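Local atomic coordinates of muconate cycloisomerase (Azorhizobium caulinodans, PDB entry 3MY9), a protein that belongs to the enolase superfamily, joining an N-terminal alpha-plus-beta domain to a C-terminal beta/alpha-barrel domain that carries magnesium ions. Residues I11-V16 with A66-L71; H162-M167 with R191-L196; I180-R185 with D215-T220. All blocks are in the same frame, centred on the assembly; numbering follows the deposited sequence.

Interaction 1: I11-V16 with A66-L71; sequences IRIFLV and AAFSAL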
ATOM      1  N   ILE A  11      49.745 -20.082  -6.353  1.00 85.47           N
ATOM      2  CA  ILE A  11      49.441 -18.810  -6.983  1.00 84.84           C
ATOM      3  C   ILE A  11      50.650 -17.880  -6.954  1.00 87.64           C
ATOM      4  O   ILE A  11      51.590 -18.077  -6.175  1.00 90.48           O
ATOM      5  CB  ILE A  11      48.219 -18.111  -6.338  1.00 82.97           C
ATOM      6  CG1 ILE A  11      48.510 -17.686  -4.896  1.00 84.75           C
ATOM      7  CG2 ILE A  11      46.993 -19.024  -6.397  1.00 81.29           C
ATOM      8  CD1 ILE A  11      47.356 -16.961  -4.240  1.00 83.21           C
ATOM      9  N   ARG A  12      50.622 -16.911  -7.860  1.00 87.41           N
ATOM     10  CA  ARG A  12      51.482 -15.742  -7.825  1.00 90.05           C
ATOM     11  C   ARG A  12      50.584 -14.520  -7.960  1.00 88.41           C
ATOM     12  O   ARG A  12      49.733 -14.464  -8.852  1.00 85.95           O
ATOM     13  CB  ARG A  12      52.471 -15.745  -8.988  1.00 91.51           C
ATOM     14  CG  ARG A  12      53.312 -16.998  -9.141  1.00 94.05           C
ATOM     15  CD  ARG A  12      54.596 -16.665  -9.877  1.00 98.45           C
ATOM     16  NE  ARG A  12      55.187 -17.812 -10.567  1.00101.12           N
ATOM     17  CZ  ARG A  12      55.214 -17.996 -11.893  1.00101.68           C
ATOM     18  NH1 ARG A  12      54.677 -17.113 -12.739  1.00 99.00           N
ATOM     19  NH2 ARG A  12      55.807 -19.089 -12.383  1.00103.25           N
ATOM     20  N   ILE A  13      50.755 -13.558  -7.062  1.00 90.05           N
ATOM     21  CA  ILE A  13      50.027 -12.298  -7.132  1.00 89.13           C
ATOM     22  C   ILE A  13      51.025 -11.234  -7.576  1.00 91.37           C
ATOM     23  O   ILE A  13      52.121 -11.129  -7.005  1.00 93.93           O
ATOM     24  CB  ILE A  13      49.429 -11.920  -5.768  1.00 89.53           C
ATOM     25  CG1 ILE A  13      48.538 -13.052  -5.243  1.00 88.71           C
ATOM     26  CG2 ILE A  13      48.628 -10.621  -5.874  1.00 87.91           C
ATOM     27  CD1 ILE A  13      48.295 -12.999  -3.749  1.00 90.73           C
ATOM     28  N   PHE A  14      50.657 -10.469  -8.605  1.00 89.96           N
ATOM     29  CA  PHE A  14      51.527  -9.431  -9.156  1.00 91.82           C
ATOM     30  C   PHE A  14      50.873  -8.072  -9.029  1.00 91.47           C
ATOM     31  O   PHE A  14      49.724  -7.891  -9.456  1.00 88.74           O
ATOM     32  CB  PHE A  14      51.803  -9.684 -10.634  1.00 91.11           C
ATOM     33  CG  PHE A  14      52.549 -10.950 -10.910  1.00 91.79           C
ATOM     34  CD1 PHE A  14      53.933 -10.945 -11.017  1.00 94.83           C
ATOM     35  CD2 PHE A  14      51.875 -12.147 -11.085  1.00 89.54           C
ATOM     36  CE1 PHE A  14      54.627 -12.104 -11.291  1.00 95.12           C
ATOM     37  CE2 PHE A  14      52.571 -13.320 -11.353  1.00 90.64           C
ATOM     38  CZ  PHE A  14      53.946 -13.293 -11.461  1.00 93.02           C
ATOM     39  N   LEU A  15      51.588  -7.123  -8.437  1.00 94.38           N
ATOM     40  CA  LEU A  15      51.201  -5.720  -8.520  1.00 94.88           C
ATOM     41  C   LEU A  15      52.005  -5.167  -9.689  1.00 96.44           C
ATOM     42  O   LEU A  15      53.241  -5.198  -9.654  1.00 99.19           O
ATOM     43  CB  LEU A  15      51.521  -4.970  -7.218  1.00 97.28           C
ATOM     44  CG  LEU A  15      50.802  -3.628  -7.002  1.00 96.91           C
ATOM     45  CD1 LEU A  15      51.159  -2.997  -5.649  1.00 99.43           C
ATOM     46  CD2 LEU A  15      51.121  -2.665  -8.127  1.00 98.01           C
ATOM     47  N   VAL A  16      51.312  -4.692 -10.726  1.00 94.63           N
ATOM     48  CA  VAL A  16      51.975  -4.149 -11.916  1.00 96.25           C
ATOM     49  C   VAL A  16      51.568  -2.709 -12.159  1.00 96.41           C
ATOM     50  O   VAL A  16      50.471  -2.291 -11.783  1.00 94.30           O
ATOM     51  CB  VAL A  16      51.642  -4.949 -13.198  1.00 94.37           C
ATOM     52  CG1 VAL A  16      52.089  -6.379 -13.059  1.00 95.16           C
ATOM     53  CG2 VAL A  16      50.156  -4.884 -13.509  1.00 90.63           C
ATOM     54  N   ALA A  66      44.638  -2.643  -1.304  1.00103.78           N
ATOM     55  CA  ALA A  66      43.521  -3.369  -0.695  1.00101.62           C
ATOM     56  C   ALA A  66      43.364  -4.767  -1.299  1.00 99.37           C
ATOM     57  O   ALA A  66      43.575  -5.775  -0.612  1.00100.27           O
ATOM     58  CB  ALA A  66      42.222  -2.573  -0.850  1.00 99.23           C
ATOM     59  N   ALA A  67      43.017  -4.821  -2.585  1.00 96.21           N
ATOM     60  CA  ALA A  67      42.879  -6.096  -3.292  1.00 94.04           C
ATOM     61  C   ALA A  67      44.129  -6.955  -3.120  1.00 95.63           C
ATOM     62  O   ALA A  67      44.031  -8.141  -2.792  1.00 95.53           O
ATOM     63  CB  ALA A  67      42.598  -5.865  -4.768  1.00 91.86           C
ATOM     64  N   PHE A  68      45.299  -6.349  -3.312  1.00 97.07           N
ATOM     65  CA  PHE A  68      46.570  -7.082  -3.248  1.00 98.71           C
ATOM     66  C   PHE A  68      46.775  -7.845  -1.937  1.00100.12           C
ATOM     67  O   PHE A  68      47.278  -8.979  -1.937  1.00100.50           O
ATOM     68  CB  PHE A  68      47.768  -6.144  -3.471  1.00101.11           C
ATOM     69  CG  PHE A  68      49.089  -6.866  -3.522  1.00102.73           C
ATOM     70  CD1 PHE A  68      49.512  -7.478  -4.692  1.00101.22           C
ATOM     71  CD2 PHE A  68      49.891  -6.963  -2.389  1.00105.95           C
ATOM     72  CE1 PHE A  68      50.718  -8.157  -4.745  1.00104.10           C
ATOM     73  CE2 PHE A  68      51.105  -7.649  -2.428  1.00108.25           C
ATOM     74  CZ  PHE A  68      51.520  -8.247  -3.608  1.00107.32           C
ATOM     75  N   SER A  69      46.419  -7.215  -0.822  1.00100.62           N
ATOM     76  CA  SER A  69      46.571  -7.859   0.478  1.00102.28           C
ATOM     77  C   SER A  69      45.486  -8.920   0.651  1.00 99.45           C
ATOM     78  O   SER A  69      45.750  -9.997   1.193  1.00100.69           O
ATOM     79  CB  SER A  69      46.546  -6.835   1.626  1.00104.46           C
ATOM     80  OG  SER A  69      45.401  -5.999   1.572  1.00102.91           O
ATOM     81  N   ALA A  70      44.281  -8.621   0.165  1.00 95.70           N
ATOM     82  CA  ALA A  70      43.167  -9.555   0.257  1.00 92.90           C
ATOM     83  C   ALA A  70      43.571 -10.924  -0.272  1.00 91.93           C
ATOM     84  O   ALA A  70      43.432 -11.924   0.428  1.00 92.78           O
ATOM     85  CB  ALA A  70      41.970  -9.026  -0.497  1.00 89.91           C
ATOM     86  N   LEU A  71      44.101 -10.963  -1.488  1.00 90.43           N
ATOM     87  CA  LEU A  71      44.526 -12.223  -2.105  1.00 89.47           C
ATOM     88  C   LEU A  71      45.672 -12.884  -1.349  1.00 91.92           C
ATOM     89  O   LEU A  71      45.641 -14.091  -1.092  1.00 91.86           O
ATOM     90  CB  LEU A  71      44.939 -12.003  -3.565  1.00 88.34           C
ATOM     91  CG  LEU A  71      43.823 -11.718  -4.582  1.00 84.77           C
ATOM     92  CD1 LEU A  71      44.388 -11.034  -5.831  1.00 83.75           C
ATOM     93  CD2 LEU A  71      43.071 -12.995  -4.958  1.00 81.32           C
TER
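I13 and L15 of strand 11-16 pack against F68 and L71 of helix 66-71 in an apolar helix-on-sheet contact within the N-terminal domain. The two axes come within 9.3 Å and run nearly antiparallel, at 168°, so the helix lies along the strand and the alternate residues of the strand are directed at it. F68 and L71 stand three positions apart and therefore share one side of the helix, where I13 can reach both.

I13 does this by dividing its two branches. CG1 lies beside the backbone N and CG2 points the opposite way from that nitrogen (chi1 -56°). The CG2 methyl comes obliquely upon the ring of F68, 3.4 Å from F68 CE1, while the longer branch carries its end to L71, with I13 CD1 3.5 Å from L71 CB. A beta-branched residue suits this place, because its short arms spread along the helix surface. F68 extends its ring to the strand with CG anti to its own backbone N (chi1 -175°). The CE1 corner then leans on the main chain, with F68 CE1 3.9 Å from L15 N, and the carbonyl carbon of F14 stands near the ring plane at its edge. L15 adds its CB, 4.1 Å from F68 CD1.

F14 turns its side chain away from the helix, as strand alternation requires. L71 is buried, touching A104 and V108 of helix 102-120 as well, so leucine serves here as a filler between strand and second helix. Nearer the start of the helix, A66 packs on A66 of the second subunit, which places this helix near a subunit boundary. Antiparallel strands 8-21, 35-44 and 49-54 followed by helices 64-79, 87-97 and 102-120, the first laid along the sheet, are characteristic of the alpha-plus-beta N-terminal domain of the enolase superfamily.

Interaction 2: H162-M167 with R191-L196; sequences HTVFKM and RIDLRL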
ATOM      1  N   HIS A 162      29.275   2.200 -36.463  1.00 58.42           N
ATOM      2  CA  HIS A 162      29.003   2.553 -35.062  1.00 56.30           C
ATOM      3  C   HIS A 162      27.588   3.054 -34.975  1.00 54.95           C
ATOM      4  O   HIS A 162      27.212   3.949 -35.733  1.00 56.63           O
ATOM      5  CB  HIS A 162      29.882   3.702 -34.602  1.00 56.82           C
ATOM      6  CG  HIS A 162      31.297   3.326 -34.370  1.00 58.51           C
ATOM      7  ND1 HIS A 162      31.811   3.153 -33.107  1.00 57.23           N
ATOM      8  CD2 HIS A 162      32.322   3.106 -35.238  1.00 61.54           C
ATOM      9  CE1 HIS A 162      33.093   2.838 -33.205  1.00 60.87           C
ATOM     10  NE2 HIS A 162      33.428   2.798 -34.487  1.00 61.07           N
ATOM     11  N   THR A 163      26.799   2.511 -34.064  1.00 52.60           N
ATOM     12  CA  THR A 163      25.484   3.048 -33.858  1.00 50.82           C
ATOM     13  C   THR A 163      25.286   3.580 -32.438  1.00 48.74           C
ATOM     14  O   THR A 163      24.494   4.502 -32.232  1.00 47.21           O
ATOM     15  CB  THR A 163      24.411   2.002 -34.180  1.00 50.78           C
ATOM     16  OG1 THR A 163      24.627   0.838 -33.379  1.00 48.51           O
ATOM     17  CG2 THR A 163      24.451   1.631 -35.672  1.00 53.70           C
ATOM     18  N   VAL A 164      25.986   2.999 -31.467  1.00 47.45           N
ATOM     19  CA  VAL A 164      25.756   3.343 -30.078  1.00 45.17           C
ATOM     20  C   VAL A 164      26.615   4.505 -29.601  1.00 44.91           C
ATOM     21  O   VAL A 164      27.833   4.398 -29.603  1.00 46.45           O
ATOM     22  CB  VAL A 164      26.022   2.157 -29.155  1.00 44.24           C
ATOM     23  CG1 VAL A 164      25.711   2.566 -27.679  1.00 40.53           C
ATOM     24  CG2 VAL A 164      25.178   0.969 -29.563  1.00 44.13           C
ATOM     25  N   PHE A 165      25.963   5.578 -29.158  1.00 42.76           N
ATOM     26  CA  PHE A 165      26.619   6.751 -28.628  1.00 42.72           C
ATOM     27  C   PHE A 165      26.057   7.133 -27.269  1.00 42.23           C
ATOM     28  O   PHE A 165      24.842   7.077 -27.053  1.00 40.72           O
ATOM     29  CB  PHE A 165      26.439   7.898 -29.600  1.00 44.26           C
ATOM     30  CG  PHE A 165      27.139   7.671 -30.897  1.00 45.88           C
ATOM     31  CD1 PHE A 165      28.443   8.120 -31.079  1.00 48.06           C
ATOM     32  CD2 PHE A 165      26.530   6.930 -31.902  1.00 46.78           C
ATOM     33  CE1 PHE A 165      29.130   7.856 -32.265  1.00 50.40           C
ATOM     34  CE2 PHE A 165      27.205   6.661 -33.106  1.00 47.95           C
ATOM     35  CZ  PHE A 165      28.508   7.122 -33.276  1.00 50.57           C
ATOM     36  N   LYS A 166      26.932   7.494 -26.337  1.00 42.63           N
ATOM     37  CA  LYS A 166      26.463   8.004 -25.054  1.00 42.02           C
ATOM     38  C   LYS A 166      26.923   9.437 -24.790  1.00 42.26           C
ATOM     39  O   LYS A 166      28.104   9.686 -24.701  1.00 43.46           O
ATOM     40  CB  LYS A 166      26.922   7.113 -23.918  1.00 41.48           C
ATOM     41  CG  LYS A 166      26.168   7.427 -22.631  1.00 43.55           C
ATOM     42  CD  LYS A 166      26.987   6.950 -21.429  1.00 47.82           C
ATOM     43  CE  LYS A 166      26.469   5.712 -20.841  1.00 47.25           C
ATOM     44  NZ  LYS A 166      27.453   5.369 -19.747  1.00 50.06           N
ATOM     45  N   MET A 167      25.981  10.375 -24.647  1.00 41.44           N
ATOM     46  CA  MET A 167      26.325  11.786 -24.460  1.00 42.39           C
ATOM     47  C   MET A 167      26.367  12.030 -22.953  1.00 41.38           C
ATOM     48  O   MET A 167      25.418  11.719 -22.246  1.00 38.01           O
ATOM     49  CB  MET A 167      25.291  12.720 -25.149  1.00 41.92           C
ATOM     50  CG  MET A 167      25.708  14.239 -25.309  1.00 45.25           C
ATOM     51  SD  MET A 167      24.267  15.299 -25.731  1.00 40.54           S
ATOM     52  CE  MET A 167      24.948  16.901 -25.311  1.00 47.76           C
ATOM     53  N   ARG A 191      19.146   6.632 -36.889  1.00 59.17           N
ATOM     54  CA  ARG A 191      20.285   5.859 -37.311  1.00 59.39           C
ATOM     55  C   ARG A 191      21.316   5.692 -36.189  1.00 56.45           C
ATOM     56  O   ARG A 191      22.240   4.894 -36.321  1.00 56.74           O
ATOM     57  CB  ARG A 191      20.928   6.495 -38.537  1.00 61.75           C
ATOM     58  CG  ARG A 191      19.987   6.552 -39.752  1.00 65.93           C
ATOM     59  CD  ARG A 191      20.343   7.725 -40.674  1.00 69.79           C
ATOM     60  NE  ARG A 191      21.789   7.809 -40.874  1.00 72.37           N
ATOM     61  CZ  ARG A 191      22.480   8.933 -41.061  1.00 74.84           C
ATOM     62  NH1 ARG A 191      21.877  10.125 -41.076  1.00 75.29           N
ATOM     63  NH2 ARG A 191      23.802   8.860 -41.238  1.00 76.08           N
ATOM     64  N   ILE A 192      21.182   6.470 -35.118  1.00 52.89           N
ATOM     65  CA  ILE A 192      22.021   6.298 -33.945  1.00 50.20           C
ATOM     66  C   ILE A 192      21.166   5.886 -32.763  1.00 47.70           C
ATOM     67  O   ILE A 192      20.032   6.330 -32.623  1.00 46.70           O
ATOM     68  CB  ILE A 192      22.850   7.568 -33.581  1.00 50.21           C
ATOM     69  CG1 ILE A 192      21.939   8.749 -33.242  1.00 47.80           C
ATOM     70  CG2 ILE A 192      23.828   7.923 -34.714  1.00 50.24           C
ATOM     71  CD1 ILE A 192      22.673   9.899 -32.661  1.00 47.02           C
ATOM     72  N   ASP A 193      21.747   5.014 -31.948  1.00 45.54           N
ATOM     73  CA  ASP A 193      21.218   4.563 -30.714  1.00 43.88           C
ATOM     74  C   ASP A 193      21.870   5.474 -29.667  1.00 42.87           C
ATOM     75  O   ASP A 193      22.974   5.198 -29.213  1.00 43.68           O
ATOM     76  CB  ASP A 193      21.582   3.076 -30.526  1.00 44.05           C
ATOM     77  CG  ASP A 193      21.170   2.512 -29.167  1.00 43.60           C
ATOM     78  OD1 ASP A 193      20.724   3.273 -28.286  1.00 44.44           O
ATOM     79  OD2 ASP A 193      21.305   1.284 -28.968  1.00 43.51           O
ATOM     80  N   LEU A 194      21.168   6.550 -29.293  1.00 40.27           N
ATOM     81  CA  LEU A 194      21.729   7.608 -28.489  1.00 39.78           C
ATOM     82  C   LEU A 194      21.317   7.463 -27.033  1.00 38.23           C
ATOM     83  O   LEU A 194      20.126   7.415 -26.744  1.00 37.91           O
ATOM     84  CB  LEU A 194      21.232   8.966 -29.004  1.00 39.86           C
ATOM     85  CG  LEU A 194      21.675  10.225 -28.251  1.00 39.97           C
ATOM     86  CD1 LEU A 194      23.184  10.343 -28.228  1.00 38.37           C
ATOM     87  CD2 LEU A 194      21.072  11.486 -28.892  1.00 39.91           C
ATOM     88  N   ARG A 195      22.297   7.433 -26.133  1.00 37.45           N
ATOM     89  CA  ARG A 195      22.055   7.359 -24.704  1.00 36.90           C
ATOM     90  C   ARG A 195      22.589   8.620 -24.049  1.00 37.01           C
ATOM     91  O   ARG A 195      23.525   9.239 -24.570  1.00 38.56           O
ATOM     92  CB  ARG A 195      22.769   6.140 -24.112  1.00 36.58           C
ATOM     93  CG  ARG A 195      22.208   4.804 -24.594  1.00 36.71           C
ATOM     94  CD  ARG A 195      23.105   4.170 -25.652  1.00 37.89           C
ATOM     95  NE  ARG A 195      22.540   2.935 -26.155  1.00 37.09           N
ATOM     96  CZ  ARG A 195      22.908   1.729 -25.751  1.00 37.76           C
ATOM     97  NH1 ARG A 195      23.837   1.561 -24.829  1.00 39.82           N
ATOM     98  NH2 ARG A 195      22.337   0.683 -26.279  1.00 39.64           N
ATOM     99  N   LEU A 196      21.995   9.026 -22.930  1.00 35.51           N
ATOM    100  CA  LEU A 196      22.480  10.198 -22.180  1.00 35.91           C
ATOM    101  C   LEU A 196      22.915   9.749 -20.794  1.00 35.81           C
ATOM    102  O   LEU A 196      22.299   8.873 -20.204  1.00 35.99           O
ATOM    103  CB  LEU A 196      21.392  11.262 -22.008  1.00 34.80           C
ATOM    104  CG  LEU A 196      20.608  11.668 -23.264  1.00 35.73           C
ATOM    105  CD1 LEU A 196      19.554  12.771 -22.939  1.00 28.96           C
ATOM    106  CD2 LEU A 196      21.555  12.184 -24.318  1.00 32.47           C
TER
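V164 to M167 pair in parallel with D193 to L196, the two strands of a beta-alpha-beta unit whose connecting helix is 174-188, in the wall of the C-terminal barrel. The strand directions differ by 23°, and four main-chain bonds join them. F165 gives its N to D193 O at 3.0 Å and takes R195 N on its own O at 2.7 Å; M167 N then reaches R195 O, also at 2.7 Å. The first bond, D193 N to T163 O, is somewhat less straight, and its donor sits above the carbonyl plane of T163.

The packing is close on the side carrying F165, M167, L194 and L196, all buried beneath the outer helices. M167 CB meets L196 CD2 at 3.9 Å. The side chains of F165 and I192 cross at about a right angle, and I192 CG2 meets the ring obliquely, 3.9 Å from F165 CE2. Large apolar residues suit this layer between strand and helix, and L181 touches M167, L194 and L196 there. By contrast, the contact thins out towards solvent where the segments begin: T163 and R191 are exposed and meet only through T163 CG2 and the R191 carbonyl oxygen.

The other side carries K166, D193 and R195 with the apolar V164 among them. K166 sends its amine away from the pairing to salt bridges with E326, E223 and D197, its side chain being about 5 Å from a magnesium ion. D193 OD1 is also hydrogen-bonded to T220 OG1. R195 bends at chi2 (103°) and turns back to grip D193 side-on with NE and NH2, one nitrogen to each carboxylate oxygen. Both meet the carboxylate from above its plane, while D193 OD1 lies in the guanidinium plane; V164 CG1 lies over one guanidinium face, 3.5 Å from R195 CZ.

Interaction 3: I180-R185 with D215-T220; sequences ILETMR and DAFRPT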
ATOM      1  N   ILE A 180      22.576  20.876 -29.010  1.00 48.18           N
ATOM      2  CA  ILE A 180      23.394  19.724 -29.410  1.00 48.48           C
ATOM      3  C   ILE A 180      22.527  18.517 -29.755  1.00 47.17           C
ATOM      4  O   ILE A 180      22.691  17.926 -30.805  1.00 48.67           O
ATOM      5  CB  ILE A 180      24.473  19.384 -28.354  1.00 48.24           C
ATOM      6  CG1 ILE A 180      25.619  20.413 -28.446  1.00 51.26           C
ATOM      7  CG2 ILE A 180      25.075  17.979 -28.593  1.00 48.71           C
ATOM      8  CD1 ILE A 180      26.581  20.394 -27.283  1.00 50.45           C
ATOM      9  N   LEU A 181      21.565  18.192 -28.910  1.00 46.10           N
ATOM     10  CA  LEU A 181      20.698  17.040 -29.166  1.00 45.26           C
ATOM     11  C   LEU A 181      19.880  17.271 -30.416  1.00 46.75           C
ATOM     12  O   LEU A 181      19.657  16.338 -31.187  1.00 47.21           O
ATOM     13  CB  LEU A 181      19.763  16.772 -27.996  1.00 42.43           C
ATOM     14  CG  LEU A 181      20.400  16.181 -26.727  1.00 41.95           C
ATOM     15  CD1 LEU A 181      19.464  16.389 -25.553  1.00 35.77           C
ATOM     16  CD2 LEU A 181      20.806  14.681 -26.898  1.00 38.51           C
ATOM     17  N   GLU A 182      19.435  18.510 -30.612  1.00 47.75           N
ATOM     18  CA  GLU A 182      18.685  18.865 -31.806  1.00 50.72           C
ATOM     19  C   GLU A 182      19.521  18.660 -33.059  1.00 51.86           C
ATOM     20  O   GLU A 182      19.009  18.145 -34.039  1.00 52.81           O
ATOM     21  CB  GLU A 182      18.203  20.328 -31.782  1.00 52.08           C
ATOM     22  CG  GLU A 182      16.995  20.573 -32.704  1.00 57.34           C
ATOM     23  CD  GLU A 182      15.665  20.091 -32.078  1.00 61.11           C
ATOM     24  OE1 GLU A 182      15.163  20.743 -31.109  1.00 64.34           O
ATOM     25  OE2 GLU A 182      15.120  19.054 -32.554  1.00 63.86           O
ATOM     26  N   THR A 183      20.785  19.090 -33.031  1.00 52.50           N
ATOM     27  CA  THR A 183      21.672  18.916 -34.190  1.00 54.77           C
ATOM     28  C   THR A 183      21.901  17.432 -34.467  1.00 54.12           C
ATOM     29  O   THR A 183      21.871  17.011 -35.610  1.00 55.35           O
ATOM     30  CB  THR A 183      23.042  19.603 -33.987  1.00 55.88           C
ATOM     31  OG1 THR A 183      22.856  20.982 -33.645  1.00 56.77           O
ATOM     32  CG2 THR A 183      23.918  19.471 -35.227  1.00 58.17           C
ATOM     33  N   MET A 184      22.105  16.647 -33.415  1.00 52.58           N
ATOM     34  CA  MET A 184      22.311  15.197 -33.559  1.00 52.45           C
ATOM     35  C   MET A 184      21.100  14.468 -34.132  1.00 51.97           C
ATOM     36  O   MET A 184      21.250  13.623 -35.011  1.00 52.48           O
ATOM     37  CB  MET A 184      22.688  14.549 -32.222  1.00 50.53           C
ATOM     38  CG  MET A 184      24.183  14.583 -31.876  1.00 52.97           C
ATOM     39  SD  MET A 184      24.450  13.965 -30.200  1.00 53.81           S
ATOM     40  CE  MET A 184      26.127  14.346 -29.863  1.00 57.37           C
ATOM     41  N   ARG A 185      19.904  14.768 -33.634  1.00 50.94           N
ATOM     42  CA  ARG A 185      18.696  14.126 -34.173  1.00 51.42           C
ATOM     43  C   ARG A 185      18.396  14.644 -35.594  1.00 53.47           C
ATOM     44  O   ARG A 185      17.931  13.879 -36.428  1.00 55.26           O
ATOM     45  CB  ARG A 185      17.474  14.305 -33.247  1.00 49.93           C
ATOM     46  CG  ARG A 185      17.477  13.406 -31.984  1.00 49.17           C
ATOM     47  CD  ARG A 185      17.750  11.944 -32.288  1.00 48.69           C
ATOM     48  NE  ARG A 185      17.424  11.078 -31.159  1.00 45.45           N
ATOM     49  CZ  ARG A 185      17.772   9.794 -31.045  1.00 43.54           C
ATOM     50  NH1 ARG A 185      18.466   9.163 -32.005  1.00 43.60           N
ATOM     51  NH2 ARG A 185      17.399   9.123 -29.963  1.00 42.14           N
ATOM     52  N   ASP A 215      14.071  14.006 -22.670  1.00 32.48           N
ATOM     53  CA  ASP A 215      13.137  12.937 -23.037  1.00 32.93           C
ATOM     54  C   ASP A 215      12.451  13.157 -24.398  1.00 33.75           C
ATOM     55  O   ASP A 215      12.087  12.176 -25.047  1.00 34.02           O
ATOM     56  CB  ASP A 215      12.106  12.691 -21.912  1.00 32.53           C
ATOM     57  CG  ASP A 215      10.918  11.807 -22.367  1.00 34.90           C
ATOM     58  OD1 ASP A 215      11.010  10.539 -22.290  1.00 34.15           O
ATOM     59  OD2 ASP A 215       9.886  12.388 -22.794  1.00 35.95           O
ATOM     60  N   ALA A 216      12.342  14.404 -24.873  1.00 34.44           N
ATOM     61  CA  ALA A 216      11.687  14.694 -26.181  1.00 35.97           C
ATOM     62  C   ALA A 216      12.522  14.212 -27.358  1.00 37.24           C
ATOM     63  O   ALA A 216      11.999  14.033 -28.470  1.00 38.86           O
ATOM     64  CB  ALA A 216      11.371  16.208 -26.344  1.00 36.37           C
ATOM     65  N   PHE A 217      13.818  13.981 -27.125  1.00 37.13           N
ATOM     66  CA  PHE A 217      14.699  13.475 -28.166  1.00 37.25           C
ATOM     67  C   PHE A 217      14.752  11.949 -28.195  1.00 37.61           C
ATOM     68  O   PHE A 217      15.513  11.349 -28.980  1.00 37.18           O
ATOM     69  CB  PHE A 217      16.076  14.077 -27.944  1.00 38.62           C
ATOM     70  CG  PHE A 217      16.086  15.572 -28.123  1.00 38.64           C
ATOM     71  CD1 PHE A 217      16.216  16.121 -29.388  1.00 42.58           C
ATOM     72  CD2 PHE A 217      15.876  16.411 -27.060  1.00 39.09           C
ATOM     73  CE1 PHE A 217      16.179  17.501 -29.569  1.00 43.80           C
ATOM     74  CE2 PHE A 217      15.847  17.790 -27.224  1.00 42.06           C
ATOM     75  CZ  PHE A 217      15.997  18.332 -28.482  1.00 43.59           C
ATOM     76  N   ARG A 218      13.969  11.323 -27.306  1.00 36.35           N
ATOM     77  CA  ARG A 218      13.800   9.866 -27.283  1.00 37.27           C
ATOM     78  C   ARG A 218      15.089   9.109 -27.139  1.00 36.69           C
ATOM     79  O   ARG A 218      15.335   8.179 -27.876  1.00 36.10           O
ATOM     80  CB  ARG A 218      13.062   9.371 -28.543  1.00 38.39           C
ATOM     81  CG  ARG A 218      11.727  10.065 -28.723  1.00 41.56           C
ATOM     82  CD  ARG A 218      10.868   9.416 -29.800  1.00 43.83           C
ATOM     83  NE  ARG A 218       9.554  10.065 -29.828  1.00 47.64           N
ATOM     84  CZ  ARG A 218       8.413   9.480 -30.202  1.00 47.19           C
ATOM     85  NH1 ARG A 218       8.378   8.216 -30.587  1.00 43.67           N
ATOM     86  NH2 ARG A 218       7.287  10.177 -30.172  1.00 49.98           N
ATOM     87  N   PRO A 219      15.929   9.486 -26.182  1.00 37.27           N
ATOM     88  CA  PRO A 219      17.142   8.672 -26.037  1.00 37.02           C
ATOM     89  C   PRO A 219      16.780   7.222 -25.682  1.00 35.94           C
ATOM     90  O   PRO A 219      15.710   6.964 -25.141  1.00 35.47           O
ATOM     91  CB  PRO A 219      17.869   9.349 -24.893  1.00 37.27           C
ATOM     92  CG  PRO A 219      16.835  10.083 -24.148  1.00 36.11           C
ATOM     93  CD  PRO A 219      15.825  10.510 -25.142  1.00 37.17           C
ATOM     94  N   THR A 220      17.648   6.278 -26.014  1.00 36.07           N
ATOM     95  CA  THR A 220      17.412   4.868 -25.676  1.00 35.41           C
ATOM     96  C   THR A 220      17.328   4.687 -24.182  1.00 33.11           C
ATOM     97  O   THR A 220      16.510   3.934 -23.715  1.00 33.49           O
ATOM     98  CB  THR A 220      18.491   3.975 -26.309  1.00 36.21           C
ATOM     99  OG1 THR A 220      18.353   4.104 -27.714  1.00 38.70           O
ATOM    100  CG2 THR A 220      18.356   2.477 -25.900  1.00 33.81           C
TER
HETATM  101  O   HOH W   1      18.096   6.370 -29.616  1.00 23.49           O
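Helix 180-185 faces the turn and loop of 215-220, the two backbones being nearest at L181 and F217, whose CA atoms are 7.0 Å apart. Residues D215 to R218 form a type I beta turn, closed by R218 N to D215 O at 3.1 Å. R218 leaves helical geometry with a positive phi of 57°, and the chain then continues through P219. This course presents both the ring and the carbonyl of F217 to the helix.

The ring is received on its face and at its edge. L181 CB stands over the centre of one face, 3.8 Å from the F217 centroid and only 6° off the ring normal, a CH-pi contact. At the edge comes the carboxylate of E182, with OE2 3.5 Å from F217 CE1 and the two planes well inclined. Ring hydrogens carry a slight positive charge, which may make an acidic neighbour at the edge favourable. R185 CG also lies at that edge, so the aliphatic part of the arginine flanks the phenyl group.

Bent at chi2 (-50°), R185 brings its guanidinium to the carbonyl of F217. R185 NE at 2.9 Å and R185 NH2 at 3.1 Å both bind F217 O, side-on and in the carbonyl plane, a double hold on one acceptor that would limit rotation of the flat group. R185 NH2 also donates to a water at 2.9 Å, and this water donates to T220 OG1. NH1 is bonded to the carbonyls of G189 and I192, so arginine suits a place where several main-chain oxygens converge. R218 instead extends to a salt bridge with D213 of the third subunit. The arrangement joins one outer helix to the loop between the next helix and its following strand, as befits the outer layer of a beta/alpha barrel.

In the fold
Interaction 1 comes first along the chain and stands apart in the N-terminal domain, its centre about 38 Å from that of interaction 2 and about 45 Å from that of interaction 3, on the opposite side of the chain's centre. Interactions 2 and 3 belong to the C-terminal barrel, with centres about 10 Å apart and segments that alternate in sequence. Helix 174-188, which connects the two strands of interaction 2, supplies one half of interaction 3. The loop 215-220 then leads to strand 222-223 beside 193-197, and L194 O is 2.8 Å from T220 N. The pair spans consecutive barrel units, reaching from K166, beside the magnesium bound by E223 and D248, to the outer helices.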